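Local coordinates for protein alpha-1,4-endofucoidanase (Mariniflexile fucanivorans, PDB 6DLH) that hydrolyses alpha-1,4-linked fucose chains within sulfated fucans (fucoidans) as a retaining endo-acting glycoside hydrolase of family 107, at residues E61-D66 with L131-A136. Numbering follows the deposited sequence.
Sequences EGIRID and LSWLKA
Trp133 reaches out from helix 129-139 and gives its indole NE1 to the backbone O of Ile63, 2.9 Å away and close to the ring plane, with an N-H...O angle of 162°. This pins the loop leading into helix 66-71 against a helix that flanks the parallel sheet of the family 107 catalytic domain, consistent with a (beta/alpha)-barrel like that of the GH29 alpha-L-fucosidases, which it resembles in structure and mechanism. The same Ile63 O also accepts Arg64 NH1 at 2.9 Å; the two donors come from opposite faces of the carbonyl plane, each about 50° out of it. A bend at chi2 (-66°) helps fold the Arg64 chain back toward Ile63 O, and Ser132 CB lies over one face of the guanidinium, toward its rim. A leucine here would probably cost Ile63 O its second donor and leave Asp127 without its salt-bridge mate. Ile65 CG2 packs against Trp133 CB (4.1 Å) and Ala136 CB (3.9 Å), while Ile63 CG2 touches CZ2 of the Trp133 indole, 4.1 Å away, the two side chains crossing at a slant.

Further out, Trp50 meets the Trp133 ring edge-to-face, and Leu83 of strand 80-84 touches both Trp133 and Ile65, placing the buried indole next to the sheet. Arg64 NE also hydrogen-bonds Thr586 OG1, which links the loop to what is probably the second Ig-like domain. One water joins the two segments: it accepts from Ile65 N, bonds to Ser132 OG at 2.9 Å, and donates to Asp66 OD1 at 2.7 Å.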
# COMPACT_ATOMS: atom_id res chain seq x y z
N GLU A 61 -4.85 6.71 1.27
CA GLU A 61 -5.62 7.18 0.13
C GLU A 61 -4.69 7.79 -0.91
O GLU A 61 -3.88 8.66 -0.59
CB GLU A 61 -6.69 8.17 0.60
CG GLU A 61 -7.90 7.48 1.21
CD GLU A 61 -8.69 8.31 2.21
OE1 GLU A 61 -8.21 9.40 2.60
OE2 GLU A 61 -9.77 7.85 2.60
N GLY A 62 -4.80 7.31 -2.16
CA GLY A 62 -4.10 7.90 -3.29
C GLY A 62 -2.69 7.36 -3.51
O GLY A 62 -2.00 7.78 -4.44
N ILE A 63 -2.25 6.42 -2.65
CA ILE A 63 -0.90 5.88 -2.73
C ILE A 63 -0.85 4.88 -3.87
O ILE A 63 -1.80 4.14 -4.08
CB ILE A 63 -0.46 5.29 -1.37
CG1 ILE A 63 -0.31 6.39 -0.31
CG2 ILE A 63 0.80 4.44 -1.51
CD1 ILE A 63 0.65 7.51 -0.67
N ARG A 64 0.27 4.89 -4.62
CA ARG A 64 0.37 4.12 -5.86
C ARG A 64 1.69 3.36 -5.90
O ARG A 64 2.69 3.83 -5.37
CB ARG A 64 0.19 5.06 -7.06
CG ARG A 64 -1.17 5.74 -7.13
CD ARG A 64 -2.26 4.72 -7.37
NE ARG A 64 -3.58 5.27 -7.58
CZ ARG A 64 -4.56 5.25 -6.67
NH1 ARG A 64 -4.33 4.76 -5.46
NH2 ARG A 64 -5.75 5.72 -6.98
N ILE A 65 1.69 2.20 -6.57
CA ILE A 65 2.88 1.36 -6.68
C ILE A 65 3.65 1.65 -7.98
O ILE A 65 4.67 1.02 -8.24
CB ILE A 65 2.51 -0.13 -6.54
CG1 ILE A 65 3.74 -0.98 -6.20
CG2 ILE A 65 1.78 -0.63 -7.78
CD1 ILE A 65 3.44 -2.41 -5.81
N ASP A 66 3.17 2.62 -8.78
CA ASP A 66 3.63 2.82 -10.15
C ASP A 66 5.11 3.22 -10.23
O ASP A 66 5.81 2.78 -11.14
CB ASP A 66 2.72 3.76 -10.94
CG ASP A 66 1.34 3.17 -11.11
OD1 ASP A 66 0.59 3.16 -10.11
OD2 ASP A 66 1.03 2.70 -12.23
N LEU A 131 -6.74 -2.10 -4.97
CA LEU A 131 -7.19 -2.45 -6.31
C LEU A 131 -6.27 -1.82 -7.35
O LEU A 131 -5.99 -2.42 -8.39
CB LEU A 131 -8.64 -1.99 -6.53
CG LEU A 131 -9.22 -2.28 -7.91
CD1 LEU A 131 -9.20 -3.76 -8.23
CD2 LEU A 131 -10.64 -1.73 -8.04
N SER A 132 -5.81 -0.60 -7.05
CA SER A 132 -4.86 0.08 -7.90
C SER A 132 -3.60 -0.77 -8.07
O SER A 132 -3.22 -1.14 -9.20
CB SER A 132 -4.56 1.45 -7.35
OG SER A 132 -3.70 2.17 -8.22
N TRP A 133 -2.98 -1.13 -6.93
CA TRP A 133 -1.74 -1.89 -6.91
C TRP A 133 -1.93 -3.23 -7.60
O TRP A 133 -1.09 -3.65 -8.41
CB TRP A 133 -1.23 -2.07 -5.47
CG TRP A 133 -1.27 -0.84 -4.60
CD1 TRP A 133 -1.21 0.46 -4.99
CD2 TRP A 133 -1.31 -0.83 -3.16
NE1 TRP A 133 -1.25 1.29 -3.90
CE2 TRP A 133 -1.31 0.53 -2.76
CE3 TRP A 133 -1.36 -1.82 -2.18
CZ2 TRP A 133 -1.36 0.90 -1.42
CZ3 TRP A 133 -1.41 -1.45 -0.85
CH2 TRP A 133 -1.41 -0.10 -0.48
N LEU A 134 -3.06 -3.89 -7.31
CA LEU A 134 -3.35 -5.21 -7.86
C LEU A 134 -3.38 -5.16 -9.39
O LEU A 134 -2.83 -6.05 -10.04
CB LEU A 134 -4.69 -5.71 -7.29
CG LEU A 134 -4.71 -6.18 -5.84
CD1 LEU A 134 -6.14 -6.49 -5.39
CD2 LEU A 134 -3.82 -7.41 -5.63
N LYS A 135 -3.99 -4.11 -9.96
CA LYS A 135 -4.16 -4.01 -11.40
C LYS A 135 -2.85 -3.59 -12.07
O LYS A 135 -2.52 -4.08 -13.14
CB LYS A 135 -5.32 -3.08 -11.78
CG LYS A 135 -6.71 -3.69 -11.58
CD LYS A 135 -7.85 -2.71 -11.74
CE LYS A 135 -8.32 -2.58 -13.18
NZ LYS A 135 -9.66 -1.96 -13.26
N ALA A 136 -2.10 -2.70 -11.41
CA ALA A 136 -0.79 -2.29 -11.89
C ALA A 136 0.17 -3.49 -11.95
O ALA A 136 0.96 -3.62 -12.88
CB ALA A 136 -0.25 -1.17 -11.03
O HOH W 1 -0.82 1.77 -8.27